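Local atomic coordinates of programmed cell death 6-interacting protein (Homo sapiens, PDB entry 2OEX), a protein that concentrates and sorts cargo proteins for incorporation into intralumenal vesicles of the multivesicular body, and also acts in cytokinesis, membrane repair and apoptosis. Residues K190-S195 and Q283-M288; A182-N187 and E299-N304. All blocks are in the same frame, centred on the assembly; numbering follows the deposited sequence.

Contact 1: residues K190-S195 and Q283-M288; sequences KTMQGS and QEFSKM
Met288, modelled as selenomethionine and the last residue of the segment 283-288, meets Met192 and Thr191 of a connecting loop, near the apex of the V-shaped, all-helical V domain. The loop runs from helix 176-182 to helix 196-224, while the segment 283-288 belongs to the end region of helix 245-286. The side chain of Met288 is hook-shaped. Its CG lies between the backbone N and the carbonyl carbon (chi1 76°), and the bend at chi3 (59°) folds the terminal methyl CE back over its own segment, near Glu284 O. The selenium at the bend is therefore the part that faces the loop. It sits against the backbone of Met192, 3.5 Å from Met192 N, and also meets Met192 CB at 4.0 Å. Thr191 presents its methyl to the same atom, CG2 to Met288 SE being 4.1 Å, with the two side chains crossing at about a right angle.

Met192, also selenomethionine, touches Phe285 as well. Its CB comes up at the edge of the Phe285 ring, near the ring plane, and the nearest ring atom to Met192 CB is Phe285 CE1 at 4.1 Å. Beyond CB, Met192 packs on Val198 of helix 196-224 and on Val57. Phe285 has CG anti to the backbone N, which carries the ring up to Met192 CB; Leu201 of helix 196-224 and Ala53 and Ile54 of helix 52-55 also pack on it. No hydrogen bond joins the two segments; they meet by van der Waals packing, of the selenium on the Met192 backbone and of carbon on carbon. The loop folds back on itself where Ser195, the N-cap residue of helix 196-224, donates its hydroxyl OG to Met192 O at 2.9 Å, the donor tilted 18° from the carbonyl plane.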
ATOM      1  N   LYS A 190      -8.173  38.036  -0.042  1.00 77.68           N
ATOM      2  CA  LYS A 190      -7.678  39.414   0.054  1.00 81.77           C
ATOM      3  C   LYS A 190      -7.158  39.773   1.443  1.00 85.28           C
ATOM      4  O   LYS A 190      -6.254  40.603   1.581  1.00 86.92           O
ATOM      5  CB  LYS A 190      -8.762  40.404  -0.365  1.00 85.64           C
ATOM      6  CG  LYS A 190      -8.958  40.545  -1.869  1.00 83.73           C
ATOM      7  CD  LYS A 190      -9.916  41.711  -2.161  1.00 88.59           C
ATOM      8  CE  LYS A 190     -10.184  41.872  -3.651  1.00 86.54           C
ATOM      9  NZ  LYS A 190     -11.373  42.725  -3.908  1.00 88.83           N
ATOM     10  N   THR A 191      -7.728  39.132   2.459  1.00 72.06           N
ATOM     11  CA  THR A 191      -7.455  39.453   3.856  1.00 69.05           C
ATOM     12  C   THR A 191      -6.069  38.983   4.317  1.00 66.21           C
ATOM     13  O   THR A 191      -5.280  39.775   4.828  1.00 66.32           O
ATOM     14  CB  THR A 191      -8.565  38.890   4.772  1.00 68.47           C
ATOM     15  OG1 THR A 191      -9.817  39.488   4.418  1.00 72.06           O
ATOM     16  CG2 THR A 191      -8.271  39.194   6.238  1.00 67.16           C
HETATM   17  N   MSE A 192      -5.785  37.697   4.132  1.00 65.12           N
HETATM   18  CA  MSE A 192      -4.494  37.090   4.471  1.00 62.76           C
HETATM   19  C   MSE A 192      -3.290  38.054   4.506  1.00 62.97           C
HETATM   20  O   MSE A 192      -2.584  38.128   5.505  1.00 61.48           O
HETATM   21  CB  MSE A 192      -4.245  35.919   3.516  1.00 63.61           C
HETATM   22  CG  MSE A 192      -2.826  35.760   3.020  1.00 64.37           C
HETATM   23 SE   MSE A 192      -2.799  34.600   1.474  0.80 70.87          SE
HETATM   24  CE  MSE A 192      -1.331  35.425   0.481  1.00 74.13           C
ATOM     25  N   GLN A 193      -3.089  38.790   3.416  1.00 66.91           N
ATOM     26  CA  GLN A 193      -1.949  39.702   3.209  1.00 69.84           C
ATOM     27  C   GLN A 193      -1.483  40.475   4.452  1.00 69.12           C
ATOM     28  O   GLN A 193      -1.973  41.577   4.739  1.00 71.40           O
ATOM     29  CB  GLN A 193      -2.275  40.661   2.060  1.00 75.89           C
ATOM     30  CG  GLN A 193      -2.335  39.961   0.700  1.00 79.85           C
ATOM     31  CD  GLN A 193      -3.502  40.418  -0.179  1.00 84.44           C
ATOM     32  OE1 GLN A 193      -4.143  39.597  -0.843  1.00 85.79           O
ATOM     33  NE2 GLN A 193      -3.778  41.721  -0.189  1.00 86.76           N
ATOM     34  N   GLY A 194      -0.533  39.875   5.174  1.00 66.28           N
ATOM     35  CA  GLY A 194       0.014  40.450   6.402  1.00 66.83           C
ATOM     36  C   GLY A 194      -0.933  40.434   7.594  1.00 64.30           C
ATOM     37  O   GLY A 194      -1.128  41.469   8.250  1.00 68.02           O
ATOM     38  N   SER A 195      -1.520  39.268   7.876  1.00 59.01           N
ATOM     39  CA  SER A 195      -2.420  39.098   9.024  1.00 58.06           C
ATOM     40  C   SER A 195      -1.796  38.217  10.111  1.00 56.72           C
ATOM     41  O   SER A 195      -0.691  37.693   9.926  1.00 55.73           O
ATOM     42  CB  SER A 195      -3.766  38.525   8.579  1.00 56.27           C
ATOM     43  OG  SER A 195      -3.611  37.228   8.037  1.00 53.80           O
ATOM     44  N   GLN A 283      -7.285  26.072  10.333  1.00 46.74           N
ATOM     45  CA  GLN A 283      -8.734  26.198  10.527  1.00 49.12           C
ATOM     46  C   GLN A 283      -9.138  27.654  10.413  1.00 49.91           C
ATOM     47  O   GLN A 283     -10.044  27.996   9.656  1.00 50.70           O
ATOM     48  CB  GLN A 283      -9.163  25.696  11.908  1.00 51.22           C
ATOM     49  CG  GLN A 283      -8.880  24.231  12.197  1.00 53.75           C
ATOM     50  CD  GLN A 283     -10.138  23.381  12.237  1.00 57.54           C
ATOM     51  OE1 GLN A 283     -10.770  23.125  11.204  1.00 57.17           O
ATOM     52  NE2 GLN A 283     -10.511  22.939  13.441  1.00 59.46           N
ATOM     53  N   GLU A 284      -8.459  28.513  11.171  1.00 50.61           N
ATOM     54  CA  GLU A 284      -8.787  29.937  11.191  1.00 51.70           C
ATOM     55  C   GLU A 284      -8.402  30.650   9.893  1.00 49.93           C
ATOM     56  O   GLU A 284      -9.041  31.640   9.517  1.00 51.05           O
ATOM     57  CB  GLU A 284      -8.137  30.639  12.386  1.00 53.40           C
ATOM     58  CG  GLU A 284      -8.728  32.033  12.648  1.00 56.81           C
ATOM     59  CD  GLU A 284      -7.855  32.889  13.535  1.00 60.63           C
ATOM     60  OE1 GLU A 284      -6.741  32.445  13.894  1.00 61.81           O
ATOM     61  OE2 GLU A 284      -8.288  34.007  13.881  1.00 63.81           O
ATOM     62  N   PHE A 285      -7.358  30.155   9.229  1.00 47.23           N
ATOM     63  CA  PHE A 285      -6.970  30.666   7.923  1.00 45.42           C
ATOM     64  C   PHE A 285      -7.994  30.263   6.856  1.00 44.74           C
ATOM     65  O   PHE A 285      -8.195  30.994   5.889  1.00 44.37           O
ATOM     66  CB  PHE A 285      -5.527  30.254   7.563  1.00 43.95           C
ATOM     67  CG  PHE A 285      -5.174  30.447   6.105  1.00 42.58           C
ATOM     68  CD1 PHE A 285      -4.961  31.720   5.581  1.00 43.15           C
ATOM     69  CD2 PHE A 285      -5.075  29.343   5.250  1.00 41.34           C
ATOM     70  CE1 PHE A 285      -4.657  31.898   4.224  1.00 42.82           C
ATOM     71  CE2 PHE A 285      -4.771  29.504   3.892  1.00 40.95           C
ATOM     72  CZ  PHE A 285      -4.554  30.781   3.379  1.00 41.47           C
ATOM     73  N   SER A 286      -8.661  29.129   7.049  1.00 44.65           N
ATOM     74  CA  SER A 286      -9.719  28.694   6.133  1.00 45.39           C
ATOM     75  C   SER A 286     -10.897  29.665   6.054  1.00 47.11           C
ATOM     76  O   SER A 286     -11.593  29.704   5.043  1.00 46.56           O
ATOM     77  CB  SER A 286     -10.238  27.310   6.509  1.00 45.66           C
ATOM     78  OG  SER A 286      -9.404  26.309   5.963  1.00 46.68           O
ATOM     79  N   LYS A 287     -11.104  30.438   7.123  1.00 49.09           N
ATOM     80  CA  LYS A 287     -12.219  31.379   7.230  1.00 51.87           C
ATOM     81  C   LYS A 287     -12.171  32.507   6.200  1.00 53.09           C
ATOM     82  O   LYS A 287     -13.192  33.113   5.901  1.00 54.42           O
ATOM     83  CB  LYS A 287     -12.273  31.994   8.631  1.00 53.33           C
ATOM     84  CG  LYS A 287     -12.867  31.113   9.717  1.00 53.51           C
ATOM     85  CD  LYS A 287     -12.665  31.761  11.077  1.00 53.30           C
ATOM     86  CE  LYS A 287     -13.119  30.872  12.223  1.00 53.95           C
ATOM     87  NZ  LYS A 287     -13.368  31.696  13.442  1.00 56.22           N
HETATM   88  N   MSE A 288     -10.989  32.791   5.664  1.00 53.36           N
HETATM   89  CA  MSE A 288     -10.836  33.893   4.723  1.00 55.93           C
HETATM   90  C   MSE A 288     -10.478  33.431   3.312  1.00 54.06           C
HETATM   91  O   MSE A 288      -9.948  34.214   2.521  1.00 54.97           O
HETATM   92  CB  MSE A 288      -9.787  34.886   5.228  1.00 56.02           C
HETATM   93  CG  MSE A 288      -8.356  34.413   5.062  1.00 55.76           C
HETATM   94 SE   MSE A 288      -7.133  35.296   6.286  0.80 61.27          SE
HETATM   95  CE  MSE A 288      -7.907  34.787   8.010  1.00 62.20           C
TER

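Contact 2: residues A182-N187 and E299-N304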
ATOM      1  N   ALA A 182      -0.958  27.001 -16.705  1.00 33.12           N
ATOM      2  CA  ALA A 182      -1.706  25.798 -16.366  1.00 31.90           C
ATOM      3  C   ALA A 182      -2.320  25.809 -14.961  1.00 31.31           C
ATOM      4  O   ALA A 182      -3.128  24.922 -14.644  1.00 32.20           O
ATOM      5  CB  ALA A 182      -0.857  24.566 -16.575  1.00 31.42           C
ATOM      6  N   ILE A 183      -1.953  26.780 -14.121  1.00 30.59           N
ATOM      7  CA  ILE A 183      -2.631  26.967 -12.831  1.00 29.97           C
ATOM      8  C   ILE A 183      -3.778  27.951 -12.984  1.00 30.79           C
ATOM      9  O   ILE A 183      -3.539  29.174 -13.101  1.00 30.89           O
ATOM     10  CB  ILE A 183      -1.753  27.549 -11.694  1.00 29.93           C
ATOM     11  CG1 ILE A 183      -0.245  27.337 -11.899  1.00 29.07           C
ATOM     12  CG2 ILE A 183      -2.285  27.057 -10.346  1.00 30.49           C
ATOM     13  CD1 ILE A 183       0.174  25.945 -11.933  1.00 30.61           C
ATOM     14  N   PRO A 184      -5.025  27.437 -12.972  1.00 30.76           N
ATOM     15  CA  PRO A 184      -6.177  28.325 -13.116  1.00 31.98           C
ATOM     16  C   PRO A 184      -6.015  29.530 -12.218  1.00 32.94           C
ATOM     17  O   PRO A 184      -5.543  29.397 -11.074  1.00 32.41           O
ATOM     18  CB  PRO A 184      -7.349  27.458 -12.649  1.00 31.78           C
ATOM     19  CG  PRO A 184      -6.938  26.080 -13.046  1.00 31.27           C
ATOM     20  CD  PRO A 184      -5.441  26.029 -12.835  1.00 30.23           C
ATOM     21  N   SER A 185      -6.367  30.700 -12.747  1.00 34.62           N
ATOM     22  CA  SER A 185      -6.322  31.924 -11.959  1.00 36.18           C
ATOM     23  C   SER A 185      -7.639  32.040 -11.206  1.00 38.45           C
ATOM     24  O   SER A 185      -8.651  31.471 -11.620  1.00 38.29           O
ATOM     25  CB  SER A 185      -6.038  33.156 -12.825  1.00 37.04           C
ATOM     26  OG  SER A 185      -7.056  33.383 -13.776  1.00 36.49           O
ATOM     27  N   ALA A 186      -7.612  32.746 -10.084  1.00 40.83           N
ATOM     28  CA  ALA A 186      -8.801  32.901  -9.280  1.00 44.17           C
ATOM     29  C   ALA A 186      -8.720  34.180  -8.492  1.00 48.02           C
ATOM     30  O   ALA A 186      -7.763  34.934  -8.620  1.00 48.58           O
ATOM     31  CB  ALA A 186      -8.976  31.699  -8.335  1.00 42.74           C
ATOM     32  N   ASN A 187      -9.764  34.423  -7.706  1.00 52.29           N
ATOM     33  CA  ASN A 187      -9.781  35.443  -6.676  1.00 56.73           C
ATOM     34  C   ASN A 187      -8.720  35.163  -5.609  1.00 56.98           C
ATOM     35  O   ASN A 187      -8.652  34.042  -5.071  1.00 54.75           O
ATOM     36  CB  ASN A 187     -11.145  35.447  -5.987  1.00 59.44           C
ATOM     37  CG  ASN A 187     -12.117  36.425  -6.596  1.00 62.78           C
ATOM     38  OD1 ASN A 187     -11.983  36.847  -7.750  1.00 62.04           O
ATOM     39  ND2 ASN A 187     -13.123  36.790  -5.813  1.00 66.36           N
ATOM     40  N   GLU A 299      -6.895  25.410  -6.436  1.00 35.22           N
ATOM     41  CA  GLU A 299      -6.396  24.716  -5.255  1.00 35.03           C
ATOM     42  C   GLU A 299      -5.993  23.288  -5.580  1.00 35.00           C
ATOM     43  O   GLU A 299      -4.911  22.868  -5.203  1.00 34.64           O
ATOM     44  CB  GLU A 299      -7.401  24.750  -4.099  1.00 35.66           C
ATOM     45  CG  GLU A 299      -6.852  24.139  -2.802  1.00 37.29           C
ATOM     46  CD  GLU A 299      -7.502  24.679  -1.529  1.00 40.49           C
ATOM     47  OE1 GLU A 299      -6.917  25.597  -0.893  1.00 42.18           O
ATOM     48  OE2 GLU A 299      -8.588  24.184  -1.159  1.00 41.24           O
ATOM     49  N   GLU A 300      -6.847  22.555  -6.294  1.00 36.23           N
ATOM     50  CA  GLU A 300      -6.533  21.190  -6.715  1.00 36.87           C
ATOM     51  C   GLU A 300      -5.216  21.129  -7.447  1.00 35.35           C
ATOM     52  O   GLU A 300      -4.372  20.270  -7.161  1.00 36.16           O
ATOM     53  CB  GLU A 300      -7.603  20.646  -7.652  1.00 38.60           C
ATOM     54  CG  GLU A 300      -8.809  20.025  -6.978  1.00 41.14           C
ATOM     55  CD  GLU A 300      -9.967  19.791  -7.952  1.00 43.49           C
ATOM     56  OE1 GLU A 300      -9.860  20.156  -9.164  1.00 43.57           O
ATOM     57  OE2 GLU A 300     -11.000  19.242  -7.493  1.00 48.28           O
ATOM     58  N   VAL A 301      -5.045  22.031  -8.401  1.00 34.18           N
ATOM     59  CA  VAL A 301      -3.847  22.035  -9.218  1.00 32.74           C
ATOM     60  C   VAL A 301      -2.616  22.376  -8.397  1.00 31.59           C
ATOM     61  O   VAL A 301      -1.569  21.766  -8.578  1.00 31.69           O
ATOM     62  CB  VAL A 301      -3.964  22.954 -10.449  1.00 32.85           C
ATOM     63  CG1 VAL A 301      -2.599  23.228 -11.027  1.00 31.16           C
ATOM     64  CG2 VAL A 301      -4.861  22.302 -11.494  1.00 33.25           C
ATOM     65  N   LEU A 302      -2.736  23.327  -7.481  1.00 30.72           N
ATOM     66  CA  LEU A 302      -1.585  23.658  -6.661  1.00 30.18           C
ATOM     67  C   LEU A 302      -1.198  22.473  -5.751  1.00 30.07           C
ATOM     68  O   LEU A 302      -0.013  22.218  -5.543  1.00 29.51           O
ATOM     69  CB  LEU A 302      -1.822  24.932  -5.851  1.00 29.60           C
ATOM     70  CG  LEU A 302      -1.878  26.260  -6.599  1.00 29.70           C
ATOM     71  CD1 LEU A 302      -2.538  27.344  -5.715  1.00 27.83           C
ATOM     72  CD2 LEU A 302      -0.492  26.709  -7.096  1.00 29.20           C
ATOM     73  N   LYS A 303      -2.197  21.755  -5.240  1.00 30.44           N
ATOM     74  CA  LYS A 303      -1.943  20.617  -4.365  1.00 31.55           C
ATOM     75  C   LYS A 303      -1.255  19.519  -5.166  1.00 32.24           C
ATOM     76  O   LYS A 303      -0.194  19.043  -4.742  1.00 32.42           O
ATOM     77  CB  LYS A 303      -3.223  20.123  -3.679  1.00 31.88           C
ATOM     78  CG  LYS A 303      -3.814  21.135  -2.692  1.00 32.34           C
ATOM     79  CD  LYS A 303      -4.852  20.520  -1.757  1.00 33.59           C
ATOM     80  CE  LYS A 303      -6.254  20.497  -2.364  1.00 36.06           C
ATOM     81  NZ  LYS A 303      -7.256  19.761  -1.515  1.00 35.48           N
ATOM     82  N   ASN A 304      -1.823  19.160  -6.327  1.00 32.65           N
ATOM     83  CA  ASN A 304      -1.176  18.239  -7.251  1.00 33.10           C
ATOM     84  C   ASN A 304       0.295  18.571  -7.457  1.00 32.09           C
ATOM     85  O   ASN A 304       1.137  17.666  -7.525  1.00 32.45           O
ATOM     86  CB  ASN A 304      -1.854  18.256  -8.618  1.00 35.09           C
ATOM     87  CG  ASN A 304      -3.247  17.641  -8.603  1.00 37.51           C
ATOM     88  OD1 ASN A 304      -3.548  16.781  -7.774  1.00 39.09           O
ATOM     89  ND2 ASN A 304      -4.099  18.073  -9.540  1.00 37.34           N
TER
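Val301 is the bump of this contact, a forked side chain set against Ile183 and Pro184 of an extended loop. Its two methyls divide the work. CG1, anti to the backbone N (chi1 164°), lies against Ile183, meeting Ile183 CG2 at 3.9 Å and Ile183 CD1 at 4.0 Å. The other branch, Val301 CG2, touches the proline ring at Pro184 CD, also at 4.0 Å.

The fit is mutual. Ile183 CG2 pushes into the hollow between Val301 and the next residue of the helix, Leu302, whose CD2 is 3.7 Å away from that methyl. Ile183 and Leu302 cross at about a right angle, and Ile183 CG2 rests against both CG and CD2 of Leu302. Ala182 adds a lighter touch, its carbonyl oxygen near Val301 CG1. The junction is wholly apolar between side chains, with no hydrogen bond from one segment to the other.

Along helix 293-349, Leu297 and Arg298 before the segment and Leu305 after it extend the surface that receives the loop, and Arg298 NH1 is hydrogen-bonded to Pro184 O. Ala182 meanwhile packs on Leu171 of helix 135-173, so the chain here touches both long helices.

In the fold
Contacts 1 and 2 involve two points of one connection, the loop from helix 176-182 to helix 196-224, near the apex of the V. Their loop segments adjoin in sequence, and their helical partners come from successive helices, 245-286 and 293-349. Contact 1 is thus nested inside the chain loop closed by contact 2. Their centres are about 18 Å apart and lie about 38 Å (contact 1) and about 31 Å (contact 2) from the centre of the chain, on the same side of it. The loop first meets helix 293-349, then the end region of helix 245-286. All four segments fall in the self-association region, yet the other chain of the assembly touches none of them.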